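Local coordinates for metal-dependent hydrolase (PDB 2F6K), which probably catalyses the metal-dependent decarboxylation of aminocarboxymuconate semialdehyde, as a manganese-containing member of the amidohydrolase superfamily, at residues I150-P155 and K200-H205; G64-T69 and I99-D104; K3-T8 and N47-S52; G242-R247 and H280-T285; P31-T36 and I267-L272. All coordinates share one frame; numbering follows the deposited sequence.

Interaction 1 of 5, residues I150-P155 and K200-H205. With MN (manganese (II) ion), chain C.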
# COMPACT_ATOMS: atom_id res chain seq x y z
N ILE A 150 -27.43 15.15 -11.96
CA ILE A 150 -26.35 14.76 -12.84
C ILE A 150 -25.15 14.60 -11.89
O ILE A 150 -24.85 15.50 -11.10
CB ILE A 150 -26.03 15.88 -13.86
CG1 ILE A 150 -27.17 16.01 -14.87
CG2 ILE A 150 -24.70 15.58 -14.56
CD1 ILE A 150 -27.13 17.29 -15.66
N VAL A 151 -24.47 13.46 -11.96
CA VAL A 151 -23.31 13.22 -11.12
C VAL A 151 -22.13 12.90 -12.04
O VAL A 151 -22.11 11.85 -12.70
CB VAL A 151 -23.54 12.05 -10.16
CG1 VAL A 151 -22.26 11.69 -9.46
CG2 VAL A 151 -24.59 12.44 -9.12
N ALA A 152 -21.16 13.80 -12.09
CA ALA A 152 -19.99 13.59 -12.94
C ALA A 152 -18.80 13.12 -12.14
O ALA A 152 -18.31 13.84 -11.25
CB ALA A 152 -19.64 14.88 -13.68
N LEU A 153 -18.33 11.92 -12.45
CA LEU A 153 -17.16 11.35 -11.78
C LEU A 153 -15.91 11.99 -12.36
O LEU A 153 -15.86 12.31 -13.55
CB LEU A 153 -17.05 9.84 -12.03
CG LEU A 153 -18.16 8.86 -11.65
CD1 LEU A 153 -17.63 7.43 -11.84
CD2 LEU A 153 -18.57 9.07 -10.21
N HIS A 154 -14.92 12.23 -11.51
CA HIS A 154 -13.66 12.75 -12.01
C HIS A 154 -12.56 11.92 -11.37
O HIS A 154 -12.47 11.79 -10.14
CB HIS A 154 -13.46 14.23 -11.72
CG HIS A 154 -12.40 14.85 -12.58
ND1 HIS A 154 -11.06 14.54 -12.44
CD2 HIS A 154 -12.48 15.70 -13.63
CE1 HIS A 154 -10.37 15.18 -13.38
NE2 HIS A 154 -11.21 15.89 -14.11
N PRO A 155 -11.69 11.34 -12.21
CA PRO A 155 -10.61 10.51 -11.68
C PRO A 155 -9.62 11.23 -10.79
O PRO A 155 -9.30 12.41 -10.99
CB PRO A 155 -9.96 9.95 -12.95
CG PRO A 155 -10.11 11.09 -13.92
CD PRO A 155 -11.54 11.56 -13.66
N LYS A 200 -28.10 10.63 -13.10
CA LYS A 200 -27.51 10.57 -14.43
C LYS A 200 -26.01 10.69 -14.23
O LYS A 200 -25.48 11.78 -14.00
CB LYS A 200 -28.03 11.72 -15.28
CG LYS A 200 -29.54 11.69 -15.44
CD LYS A 200 -30.08 13.07 -15.76
CE LYS A 200 -31.57 13.02 -15.96
NZ LYS A 200 -32.23 12.25 -14.85
N VAL A 201 -25.34 9.55 -14.30
CA VAL A 201 -23.90 9.47 -14.10
C VAL A 201 -23.07 9.66 -15.36
O VAL A 201 -23.20 8.92 -16.33
CB VAL A 201 -23.54 8.11 -13.47
CG1 VAL A 201 -22.04 7.97 -13.29
CG2 VAL A 201 -24.26 7.97 -12.15
N ILE A 202 -22.22 10.67 -15.34
CA ILE A 202 -21.32 10.94 -16.46
C ILE A 202 -19.95 10.33 -16.12
O ILE A 202 -19.32 10.74 -15.13
CB ILE A 202 -21.12 12.45 -16.69
CG1 ILE A 202 -22.46 13.13 -17.00
CG2 ILE A 202 -20.11 12.68 -17.81
CD1 ILE A 202 -22.36 14.66 -17.13
N ILE A 203 -19.50 9.35 -16.90
CA ILE A 203 -18.19 8.74 -16.68
C ILE A 203 -17.23 9.41 -17.68
O ILE A 203 -17.42 9.33 -18.89
CB ILE A 203 -18.26 7.22 -16.88
CG1 ILE A 203 -19.18 6.62 -15.80
CG2 ILE A 203 -16.88 6.61 -16.77
CD1 ILE A 203 -19.41 5.14 -15.94
N PRO A 204 -16.20 10.09 -17.17
CA PRO A 204 -15.20 10.80 -17.99
C PRO A 204 -14.26 9.99 -18.87
O PRO A 204 -14.12 8.77 -18.69
CB PRO A 204 -14.44 11.61 -16.95
CG PRO A 204 -14.37 10.64 -15.81
CD PRO A 204 -15.79 10.09 -15.75
N HIS A 205 -13.64 10.69 -19.81
CA HIS A 205 -12.65 10.12 -20.73
C HIS A 205 -13.11 8.88 -21.48
O HIS A 205 -12.39 7.87 -21.54
CB HIS A 205 -11.36 9.82 -19.95
CG HIS A 205 -10.85 10.99 -19.17
ND1 HIS A 205 -10.67 10.95 -17.80
CD2 HIS A 205 -10.48 12.23 -19.56
CE1 HIS A 205 -10.22 12.12 -17.39
NE2 HIS A 205 -10.10 12.92 -18.43
MN MN C . -10.50 16.72 -15.90
O HOH W 1 -9.30 15.14 -16.51
O HOH W 2 -8.62 17.55 -14.86
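Val151 pairs with Val201 and Ala152 with Ile202 in the neighbouring parallel strands 150-154 and 200-203, and the backbone ladder between them is the tight part of the contact. Val151 N donates to Lys200 O over 2.8 Å, Ile202 N returns a bond to Val151 O, and Leu153 N reaches Ile202 O at 3.1 Å. On the face that carries Ile150, Ala152 and Ile202, the branch methyl CG2 of Ile150 meets CD1 of Ile202 at 3.6 Å. Ile202 has its CG1 turned away from its own carbonyl carbon (chi1 -61°), which sends CD1 back toward Ile150.

Past the ladder the strands splay apart. The CA atoms of Ala152 and Ile202 are 4.6 Å apart, those of His154 and Pro204 6.5 Å. Pro204 has no N-H to offer, and its CD instead sits 3.1 Å from Leu153 O. Further on, the ring of Pro155 lies alongside that of Pro204, its CD facing Pro204 CG, while Pro155 CG comes in the plane of the His205 ring, at its edge. At the other end the contact loosens toward solvent, where the Lys200 chain passes Ile150 CG1 and then leads away.

His154 ND1 donates to Pro155 O, which helps fix the rotation of the ring, and His154 NE2 binds manganese at 2.1 Å. His205 NE2 is hydrogen-bonded to a water that is itself a manganese ligand. A metal-binding histidine at the C-terminal end of one parallel strand, with a second-shell histidine just past the end of the next, is typical of the TIM-barrel active site of amidohydrolases.

Interaction 2 of 5, residues G64-T69 and I99-D104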
# COMPACT_ATOMS: atom_id res chain seq x y z
N GLY A 64 -7.37 15.87 5.09
CA GLY A 64 -7.30 15.39 6.46
C GLY A 64 -7.88 16.33 7.49
O GLY A 64 -7.97 16.00 8.67
N ASP A 65 -8.27 17.52 7.05
CA ASP A 65 -8.86 18.52 7.94
C ASP A 65 -10.32 18.75 7.50
O ASP A 65 -10.58 19.33 6.44
CB ASP A 65 -8.06 19.83 7.85
CG ASP A 65 -8.53 20.89 8.83
OD1 ASP A 65 -9.76 21.05 9.02
OD2 ASP A 65 -7.67 21.58 9.40
N LYS A 66 -11.26 18.28 8.31
CA LYS A 66 -12.68 18.41 8.00
C LYS A 66 -13.15 19.84 7.78
O LYS A 66 -13.77 20.15 6.75
CB LYS A 66 -13.53 17.78 9.10
CG LYS A 66 -15.00 17.79 8.78
CD LYS A 66 -15.81 17.12 9.87
CE LYS A 66 -17.30 17.27 9.60
NZ LYS A 66 -18.10 16.93 10.80
N ALA A 67 -12.89 20.72 8.73
CA ALA A 67 -13.31 22.12 8.59
C ALA A 67 -12.77 22.73 7.30
O ALA A 67 -13.48 23.46 6.60
CB ALA A 67 -12.84 22.94 9.79
N GLU A 68 -11.51 22.44 6.99
CA GLU A 68 -10.88 22.97 5.78
C GLU A 68 -11.55 22.41 4.52
O GLU A 68 -11.77 23.14 3.55
CB GLU A 68 -9.39 22.64 5.76
CG GLU A 68 -8.67 23.17 4.54
CD GLU A 68 -7.27 22.61 4.40
OE1 GLU A 68 -7.11 21.37 4.51
OE2 GLU A 68 -6.33 23.40 4.18
N THR A 69 -11.86 21.12 4.54
CA THR A 69 -12.52 20.49 3.40
C THR A 69 -13.87 21.16 3.14
O THR A 69 -14.22 21.48 2.00
CB THR A 69 -12.76 18.98 3.66
OG1 THR A 69 -11.50 18.30 3.75
CG2 THR A 69 -13.59 18.37 2.53
N ILE A 99 -17.03 15.31 0.60
CA ILE A 99 -16.81 13.89 0.86
C ILE A 99 -15.46 13.82 1.57
O ILE A 99 -14.58 14.64 1.29
CB ILE A 99 -16.76 13.11 -0.47
CG1 ILE A 99 -18.18 13.02 -1.04
CG2 ILE A 99 -16.12 11.74 -0.26
CD1 ILE A 99 -18.27 12.34 -2.40
N PRO A 100 -15.25 12.84 2.46
CA PRO A 100 -16.07 11.73 2.95
C PRO A 100 -17.03 12.00 4.10
O PRO A 100 -17.41 11.08 4.81
CB PRO A 100 -15.03 10.72 3.37
CG PRO A 100 -14.06 11.62 4.10
CD PRO A 100 -13.92 12.79 3.12
N TYR A 101 -17.42 13.25 4.31
CA TYR A 101 -18.31 13.56 5.42
C TYR A 101 -19.76 13.47 4.96
O TYR A 101 -20.35 14.46 4.52
CB TYR A 101 -17.97 14.94 5.96
CG TYR A 101 -16.50 15.07 6.29
CD1 TYR A 101 -15.93 14.34 7.34
CD2 TYR A 101 -15.65 15.86 5.51
CE1 TYR A 101 -14.57 14.39 7.60
CE2 TYR A 101 -14.28 15.91 5.77
CZ TYR A 101 -13.75 15.17 6.81
OH TYR A 101 -12.40 15.22 7.07
N GLU A 102 -20.33 12.27 5.06
CA GLU A 102 -21.69 12.00 4.61
C GLU A 102 -22.77 13.03 4.93
O GLU A 102 -23.40 13.56 4.03
CB GLU A 102 -22.16 10.63 5.11
CG GLU A 102 -23.57 10.29 4.66
CD GLU A 102 -24.04 8.93 5.15
OE1 GLU A 102 -23.98 8.70 6.37
OE2 GLU A 102 -24.47 8.11 4.30
N LEU A 103 -22.99 13.30 6.22
CA LEU A 103 -24.04 14.23 6.60
C LEU A 103 -23.80 15.61 6.03
O LEU A 103 -24.74 16.28 5.58
CB LEU A 103 -24.17 14.29 8.12
CG LEU A 103 -25.60 14.56 8.61
CD1 LEU A 103 -26.53 13.51 8.01
CD2 LEU A 103 -25.66 14.52 10.14
N ASP A 104 -22.55 16.05 6.04
CA ASP A 104 -22.19 17.37 5.51
C ASP A 104 -22.40 17.43 4.00
O ASP A 104 -22.86 18.45 3.47
CB ASP A 104 -20.74 17.68 5.87
CG ASP A 104 -20.51 17.75 7.38
OD1 ASP A 104 -20.81 18.80 7.98
OD2 ASP A 104 -20.05 16.74 7.96
O HOH W 3 -10.74 16.34 5.34
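Lys66 lays its hydrocarbon chain across the face of Tyr101 before ending beside Asp104, an unusual double use of one side chain. Its CG stands 3.5 Å from the centroid of the Tyr101 ring and only 10° off the ring normal, a CH-pi contact over the centre. With CG anti to the backbone N (chi1 -176°) and the chain extended beyond it, the lysine runs on past the ring, so that NZ forms a salt bridge to Asp104 OD2 at 3.5 Å. Lys66 CE comes nearer still to that oxygen, at 3.2 Å. Pro100, preceded by a cis peptide bond, places CD over the opposite face of the tyrosine, toward its rim.

At the ring edge, Thr69 CB lies 4.0 Å from Tyr101 CE2. A water in the ring plane is hydrogen-bonded to Tyr101 OH at 2.6 Å and also to Thr69 OG1, whose further partner is Val61 O. Asp65 OD1 accepts from Glu68 N and caps the start of helix 66-86.

Pro135 and Arg139 of the second subunit pack against Tyr101 and Lys66, respectively. The arrangement joins the N-terminal ends of two helices of the barrel's outer layer, 66-86 and 102-114, at a subunit interface, each helix having its N-cap in this contact.

Interaction 3 of 5, residues K3-T8 and N47-S52. With MN (manganese (II) ion), chain C.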
# COMPACT_ATOMS: atom_id res chain seq x y z
N LYS A 3 -20.67 24.31 -29.56
CA LYS A 3 -20.53 23.14 -28.70
C LYS A 3 -20.83 23.47 -27.24
O LYS A 3 -20.78 24.63 -26.82
CB LYS A 3 -19.10 22.60 -28.79
CG LYS A 3 -18.51 22.67 -30.17
CD LYS A 3 -17.01 22.40 -30.15
CE LYS A 3 -16.40 22.60 -31.53
NZ LYS A 3 -14.94 22.71 -31.45
N ILE A 4 -21.14 22.42 -26.48
CA ILE A 4 -21.38 22.54 -25.05
C ILE A 4 -20.28 21.68 -24.42
O ILE A 4 -20.15 20.50 -24.75
CB ILE A 4 -22.77 22.00 -24.64
CG1 ILE A 4 -23.87 22.91 -25.19
CG2 ILE A 4 -22.87 21.94 -23.12
CD1 ILE A 4 -25.27 22.38 -25.01
N ASP A 5 -19.49 22.27 -23.53
CA ASP A 5 -18.37 21.58 -22.88
C ASP A 5 -18.75 20.99 -21.52
O ASP A 5 -19.01 21.74 -20.58
CB ASP A 5 -17.22 22.57 -22.70
CG ASP A 5 -15.89 21.90 -22.48
OD1 ASP A 5 -15.87 20.72 -22.03
OD2 ASP A 5 -14.86 22.55 -22.76
N PHE A 6 -18.77 19.67 -21.39
CA PHE A 6 -19.14 19.07 -20.12
C PHE A 6 -17.98 18.62 -19.24
O PHE A 6 -18.19 17.97 -18.21
CB PHE A 6 -20.09 17.89 -20.33
CG PHE A 6 -21.44 18.08 -19.71
CD1 PHE A 6 -22.56 18.31 -20.50
CD2 PHE A 6 -21.59 18.05 -18.33
CE1 PHE A 6 -23.81 18.51 -19.92
CE2 PHE A 6 -22.84 18.24 -17.74
CZ PHE A 6 -23.96 18.48 -18.54
N HIS A 7 -16.76 18.95 -19.64
CA HIS A 7 -15.58 18.59 -18.87
C HIS A 7 -14.56 19.70 -19.06
O HIS A 7 -13.71 19.64 -19.94
CB HIS A 7 -15.01 17.24 -19.35
CG HIS A 7 -13.90 16.71 -18.49
ND1 HIS A 7 -13.74 15.37 -18.23
CD2 HIS A 7 -12.88 17.33 -17.86
CE1 HIS A 7 -12.67 15.18 -17.48
NE2 HIS A 7 -12.13 16.36 -17.24
N THR A 8 -14.69 20.72 -18.24
CA THR A 8 -13.81 21.87 -18.29
C THR A 8 -13.66 22.33 -16.83
O THR A 8 -14.60 22.19 -16.04
CB THR A 8 -14.41 22.96 -19.22
OG1 THR A 8 -13.64 24.15 -19.13
CG2 THR A 8 -15.87 23.24 -18.86
N ASN A 47 -13.01 28.46 -29.99
CA ASN A 47 -13.30 27.08 -30.37
C ASN A 47 -14.78 26.76 -30.56
O ASN A 47 -15.19 25.61 -30.47
CB ASN A 47 -12.69 26.14 -29.34
CG ASN A 47 -11.18 26.16 -29.39
OD1 ASN A 47 -10.57 25.53 -30.26
ND2 ASN A 47 -10.56 26.89 -28.46
N ASP A 48 -15.57 27.79 -30.85
CA ASP A 48 -17.00 27.65 -31.08
C ASP A 48 -17.73 26.89 -29.97
O ASP A 48 -18.53 25.97 -30.22
CB ASP A 48 -17.22 26.97 -32.44
CG ASP A 48 -18.66 27.13 -32.94
OD1 ASP A 48 -19.25 28.21 -32.74
OD2 ASP A 48 -19.19 26.17 -33.56
N ILE A 49 -17.46 27.28 -28.73
CA ILE A 49 -18.11 26.69 -27.58
C ILE A 49 -19.03 27.76 -27.02
O ILE A 49 -18.59 28.84 -26.64
CB ILE A 49 -17.09 26.29 -26.51
CG1 ILE A 49 -16.16 25.22 -27.08
CG2 ILE A 49 -17.81 25.76 -25.27
CD1 ILE A 49 -15.06 24.78 -26.12
N SER A 50 -20.33 27.47 -26.99
CA SER A 50 -21.29 28.45 -26.50
C SER A 50 -21.59 28.28 -25.03
O SER A 50 -22.09 29.19 -24.39
CB SER A 50 -22.60 28.37 -27.29
OG SER A 50 -23.23 27.11 -27.10
N TYR A 51 -21.29 27.11 -24.48
CA TYR A 51 -21.60 26.88 -23.07
C TYR A 51 -20.67 25.85 -22.44
O TYR A 51 -20.43 24.78 -23.01
CB TYR A 51 -23.05 26.42 -22.94
CG TYR A 51 -23.62 26.50 -21.54
CD1 TYR A 51 -23.90 27.74 -20.97
CD2 TYR A 51 -23.89 25.35 -20.81
CE1 TYR A 51 -24.45 27.83 -19.70
CE2 TYR A 51 -24.44 25.43 -19.53
CZ TYR A 51 -24.72 26.68 -18.98
OH TYR A 51 -25.27 26.78 -17.73
N SER A 52 -20.17 26.17 -21.25
CA SER A 52 -19.28 25.27 -20.51
C SER A 52 -19.83 24.96 -19.12
O SER A 52 -20.24 25.87 -18.39
CB SER A 52 -17.89 25.91 -20.34
OG SER A 52 -17.23 26.14 -21.57
MN MN C . -10.50 16.72 -15.90
O HOH W 4 -14.44 25.24 -21.48
O HOH W 1 -9.30 15.14 -16.51
O HOH W 2 -8.62 17.55 -14.86
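Asp5 N donates to Tyr51 O at 2.7 Å, in a nearly straight bond that ties strand 3-5 to strand 49-52. Closer to the N terminus, Lys3 N bonds to Asp48 O at 2.8 Å, and Lys3 O accepts from Ser50 N at 2.9 Å. The same carbonyl receives a second, weak bond from Tyr51 N, and here the register slips by one residue in a beta bulge. The extended side chain of Lys3 runs beside the opposite backbone, where NZ donates to Asn47 O at 3.1 Å.

Deeper in the protein, one water links three side chains: it donates to Asp5 OD2 and is hydrogen-bonded to Thr8 OG1 and Ser52 OG. Asp5 OD2 is also bonded to Ser265 OG. Asp5 OD1 accepts from His7 N, an Asx turn where the chain turns a corner at Phe6 and His7. These are the first two parallel strands of the TIM barrel, and His7, with His9, forms the His-x-His pair of the amidohydrolase metal site. His7 NE2 binds manganese at 2.1 Å, while its ND1 is held by Asp239.

Packing surrounds this polar core. Thr8 CG2 touches Ser52 CB at 3.7 Å, and Ile49 CG2 lies against Asp5 CB. On the face bearing Ile4 and Tyr51, Ile4 CG2 approaches the edge of the tyrosine ring, 4.2 Å from CD2, and helix 290-306 packs on both residues.

Interaction 4 of 5, residues G242-R247 and H280-T285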
# COMPACT_ATOMS: atom_id res chain seq x y z
N GLY A 242 -9.86 13.81 -23.87
CA GLY A 242 -8.71 12.93 -24.02
C GLY A 242 -8.49 12.39 -25.41
O GLY A 242 -9.15 12.80 -26.37
N ALA A 243 -7.55 11.45 -25.52
CA ALA A 243 -7.19 10.83 -26.80
C ALA A 243 -8.18 9.72 -27.17
O ALA A 243 -7.81 8.56 -27.30
CB ALA A 243 -5.78 10.27 -26.72
N VAL A 244 -9.43 10.11 -27.38
CA VAL A 244 -10.49 9.17 -27.71
C VAL A 244 -10.43 8.58 -29.11
O VAL A 244 -11.08 7.57 -29.38
CB VAL A 244 -11.86 9.83 -27.53
CG1 VAL A 244 -11.97 10.41 -26.13
CG2 VAL A 244 -12.04 10.91 -28.59
N LEU A 245 -9.68 9.21 -30.01
CA LEU A 245 -9.57 8.69 -31.37
C LEU A 245 -8.16 8.17 -31.58
O LEU A 245 -7.22 8.66 -30.96
CB LEU A 245 -9.88 9.79 -32.40
CG LEU A 245 -11.28 10.42 -32.40
CD1 LEU A 245 -11.32 11.59 -33.38
CD2 LEU A 245 -12.33 9.37 -32.77
N PRO A 246 -7.99 7.19 -32.47
CA PRO A 246 -9.01 6.55 -33.30
C PRO A 246 -9.55 5.23 -32.73
O PRO A 246 -10.34 4.55 -33.39
CB PRO A 246 -8.28 6.33 -34.60
CG PRO A 246 -6.94 5.86 -34.10
CD PRO A 246 -6.64 6.82 -32.94
N ARG A 247 -9.13 4.87 -31.53
CA ARG A 247 -9.57 3.61 -30.96
C ARG A 247 -10.61 3.63 -29.84
O ARG A 247 -11.64 2.96 -29.94
CB ARG A 247 -8.35 2.81 -30.50
CG ARG A 247 -7.58 2.14 -31.65
CD ARG A 247 -6.17 1.75 -31.21
NE ARG A 247 -5.25 2.87 -31.34
CZ ARG A 247 -4.69 3.23 -32.49
NH1 ARG A 247 -4.96 2.54 -33.59
NH2 ARG A 247 -3.88 4.28 -32.56
N HIS A 280 -10.73 19.60 -32.80
CA HIS A 280 -10.69 19.69 -34.25
C HIS A 280 -10.70 18.28 -34.86
O HIS A 280 -11.31 18.05 -35.91
CB HIS A 280 -9.43 20.46 -34.67
CG HIS A 280 -9.21 20.51 -36.15
ND1 HIS A 280 -8.73 19.43 -36.87
CD2 HIS A 280 -9.41 21.50 -37.05
CE1 HIS A 280 -8.65 19.76 -38.15
NE2 HIS A 280 -9.05 21.01 -38.28
N ALA A 281 -10.05 17.34 -34.18
CA ALA A 281 -9.99 15.96 -34.63
C ALA A 281 -11.37 15.30 -34.59
O ALA A 281 -11.71 14.51 -35.47
CB ALA A 281 -9.02 15.18 -33.76
N LEU A 282 -12.16 15.62 -33.57
CA LEU A 282 -13.49 15.05 -33.47
C LEU A 282 -14.36 15.60 -34.60
O LEU A 282 -15.24 14.92 -35.12
CB LEU A 282 -14.13 15.41 -32.13
CG LEU A 282 -13.80 14.53 -30.93
CD1 LEU A 282 -14.21 15.25 -29.67
CD2 LEU A 282 -14.51 13.19 -31.05
N ALA A 283 -14.07 16.84 -34.98
CA ALA A 283 -14.83 17.50 -36.03
C ALA A 283 -14.53 16.98 -37.43
O ALA A 283 -15.43 16.90 -38.27
CB ALA A 283 -14.57 19.01 -35.96
N THR A 284 -13.28 16.60 -37.68
CA THR A 284 -12.87 16.15 -39.01
C THR A 284 -12.66 14.65 -39.20
O THR A 284 -12.40 14.22 -40.31
CB THR A 284 -11.56 16.85 -39.44
OG1 THR A 284 -10.46 16.34 -38.68
CG2 THR A 284 -11.65 18.36 -39.21
N THR A 285 -12.78 13.87 -38.13
CA THR A 285 -12.56 12.43 -38.24
C THR A 285 -13.56 11.71 -39.15
O THR A 285 -14.72 12.11 -39.28
CB THR A 285 -12.61 11.77 -36.85
OG1 THR A 285 -12.33 10.37 -36.97
CG2 THR A 285 -13.99 11.97 -36.20
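Leu245 carries most of the apolar contact through a single methyl, CD1, directed at the last turn of helix 272-284. Leu245 and Thr285 meet tip to tip, CD1 of the leucine 3.7 Å from CB of the threonine. The same methyl lies 4.3 Å from Ala281 CB and equally far from Leu282 CD2. The extended second torsion of Leu245 (chi2 174°) carries CD1 out to this position. Val244 adds a second apolar contact: its CG2 meets Leu282 CD2 at 4.2 Å, the two side chains crossing at about a right angle. Leu249 of helix 248-252 packs against both of these residues.

Leu245 CD1 also touches a polar atom, Ala281 O, at 3.6 Å. No hydrogen bond crosses between the two segments. Polar links within and around them hold the backbones instead: Thr285 OG1 bonds to Leu287 N, and Lys293 NZ reaches Ala283 O and Thr285 O at the helix end. On the other segment, a cis peptide bond joins Leu245 to Pro246, and Arg247 forms a salt bridge to Asp215 of the third subunit.

The contact is an apolar loop-on-helix packing in the outer layer of the TIM barrel, joining the chain that follows strand 237-239 to the C-terminal end of helix 272-284.

Interaction 5 of 5, residues P31-T36 and I267-L272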
# COMPACT_ATOMS: atom_id res chain seq x y z
N PRO A 31 1.85 19.39 -13.33
CA PRO A 31 1.91 20.79 -12.89
C PRO A 31 0.58 21.56 -12.91
O PRO A 31 -0.09 21.64 -13.95
CB PRO A 31 2.96 21.41 -13.81
CG PRO A 31 2.77 20.64 -15.07
CD PRO A 31 2.63 19.21 -14.57
N THR A 32 0.22 22.12 -11.77
CA THR A 32 -1.01 22.88 -11.64
C THR A 32 -1.04 24.02 -12.65
O THR A 32 -0.12 24.83 -12.70
CB THR A 32 -1.16 23.45 -10.21
OG1 THR A 32 -1.27 22.36 -9.29
CG2 THR A 32 -2.42 24.32 -10.09
N PRO A 33 -2.10 24.08 -13.46
CA PRO A 33 -2.25 25.13 -14.48
C PRO A 33 -2.78 26.46 -13.95
O PRO A 33 -3.49 26.49 -12.95
CB PRO A 33 -3.22 24.48 -15.48
CG PRO A 33 -4.12 23.71 -14.58
CD PRO A 33 -3.16 23.06 -13.60
N GLU A 34 -2.40 27.55 -14.62
CA GLU A 34 -2.88 28.88 -14.23
C GLU A 34 -4.27 29.05 -14.83
O GLU A 34 -4.57 28.49 -15.88
CB GLU A 34 -1.95 29.97 -14.76
CG GLU A 34 -0.53 29.86 -14.28
CD GLU A 34 0.32 31.05 -14.68
OE1 GLU A 34 0.13 31.56 -15.81
OE2 GLU A 34 1.18 31.47 -13.88
N TRP A 35 -5.12 29.82 -14.16
CA TRP A 35 -6.48 29.99 -14.65
C TRP A 35 -7.22 31.21 -14.11
O TRP A 35 -7.01 31.63 -12.97
CB TRP A 35 -7.29 28.74 -14.30
CG TRP A 35 -8.72 28.81 -14.73
CD1 TRP A 35 -9.24 28.37 -15.91
CD2 TRP A 35 -9.80 29.39 -14.00
NE1 TRP A 35 -10.59 28.65 -15.97
CE2 TRP A 35 -10.96 29.28 -14.80
CE3 TRP A 35 -9.91 30.00 -12.74
CZ2 TRP A 35 -12.21 29.76 -14.39
CZ3 TRP A 35 -11.15 30.48 -12.33
CH2 TRP A 35 -12.28 30.36 -13.16
N THR A 36 -8.08 31.77 -14.95
CA THR A 36 -8.93 32.91 -14.60
C THR A 36 -10.16 32.65 -15.44
O THR A 36 -10.12 31.86 -16.37
CB THR A 36 -8.35 34.29 -15.01
OG1 THR A 36 -8.34 34.40 -16.45
CG2 THR A 36 -6.94 34.48 -14.46
N ILE A 267 -9.85 21.52 -20.31
CA ILE A 267 -8.95 22.65 -20.10
C ILE A 267 -9.17 23.08 -18.65
O ILE A 267 -10.25 22.86 -18.11
CB ILE A 267 -9.29 23.86 -21.01
CG1 ILE A 267 -10.72 24.34 -20.71
CG2 ILE A 267 -9.13 23.49 -22.47
CD1 ILE A 267 -11.06 25.69 -21.33
N PRO A 268 -8.17 23.71 -18.02
CA PRO A 268 -6.87 24.03 -18.61
C PRO A 268 -5.79 23.00 -18.29
O PRO A 268 -4.61 23.23 -18.56
CB PRO A 268 -6.57 25.40 -18.01
CG PRO A 268 -7.06 25.23 -16.61
CD PRO A 268 -8.38 24.49 -16.78
N TYR A 269 -6.18 21.87 -17.72
CA TYR A 269 -5.21 20.84 -17.38
C TYR A 269 -4.58 20.29 -18.64
O TYR A 269 -3.39 20.00 -18.68
CB TYR A 269 -5.86 19.75 -16.53
CG TYR A 269 -6.18 20.27 -15.15
CD1 TYR A 269 -5.32 20.04 -14.08
CD2 TYR A 269 -7.32 21.05 -14.93
CE1 TYR A 269 -5.58 20.59 -12.81
CE2 TYR A 269 -7.59 21.60 -13.68
CZ TYR A 269 -6.72 21.37 -12.63
OH TYR A 269 -6.99 21.92 -11.41
N THR A 270 -5.39 20.14 -19.69
CA THR A 270 -4.87 19.72 -20.97
C THR A 270 -4.56 21.08 -21.60
O THR A 270 -5.42 21.97 -21.61
CB THR A 270 -5.93 19.02 -21.84
OG1 THR A 270 -6.29 17.76 -21.25
CG2 THR A 270 -5.39 18.79 -23.26
N PRO A 271 -3.32 21.29 -22.08
CA PRO A 271 -2.94 22.57 -22.69
C PRO A 271 -3.99 23.02 -23.69
O PRO A 271 -4.51 22.22 -24.46
CB PRO A 271 -1.61 22.25 -23.37
CG PRO A 271 -1.02 21.21 -22.49
CD PRO A 271 -2.21 20.32 -22.17
N LEU A 272 -4.31 24.31 -23.69
CA LEU A 272 -5.31 24.82 -24.61
C LEU A 272 -5.09 24.44 -26.08
O LEU A 272 -6.05 24.10 -26.77
CB LEU A 272 -5.41 26.34 -24.46
CG LEU A 272 -6.46 26.81 -23.44
CD1 LEU A 272 -6.13 26.26 -22.05
CD2 LEU A 272 -6.51 28.35 -23.44
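Pro33 sets its ring over one face of Tyr269, with the two side chains at roughly right angles. Its CG stands 3.8 Å from the centroid of the tyrosine ring and 7° off the ring normal, a CH-pi contact above the centre, while CD leans toward the rim and comes within 3.5 Å of Tyr269 CE1. Pro33 also crosses Pro268 at about a right angle, their CG atoms 3.9 Å apart, and its CB approaches the carbonyl of Pro268, 3.6 Å from O. The peptide bond between Ile267 and Pro268 is cis.

Pro268 is in turn met by Trp35, whose CD1 lies 3.9 Å from Pro268 CG in an oblique approach. A first torsion of 179° swings the Trp35 indole away from its own backbone N and toward the proline, and its NE1 is bonded to Thr40 OG1. Trp30 NE1, just before segment 31-36, donates to Tyr269 O and so links the two loops. The nearest side-chain atom of Tyr269 is about 5 Å from the manganese, and its ring meets that of His9 nearly at a right angle.

Between the two segments themselves there is no hydrogen bond, so their contact rests on CH-pi and van der Waals packing of proline rings, beside the metal site.

In the fold
Starting at the N terminus, interaction 3 closes the first loop, pairing strand 3-9 with strand 49-55. Residues 31-36 lie inside that loop, and interaction 5 takes them forward to 267-272, so interactions 3 and 5 cross; they touch where Thr8 packs on Ile267. Within the long loop closed by interaction 5, interaction 2 joins the starts of two outer helices, and later interaction 1 pairs strands 150-154 and 200-203. These two are nested there in series. Interaction 4 opens inside the same loop but ends beyond it, at 280-285, crossing interaction 5. Interactions 1 and 3 meet at the manganese, joining separate parts of one barrel sheet.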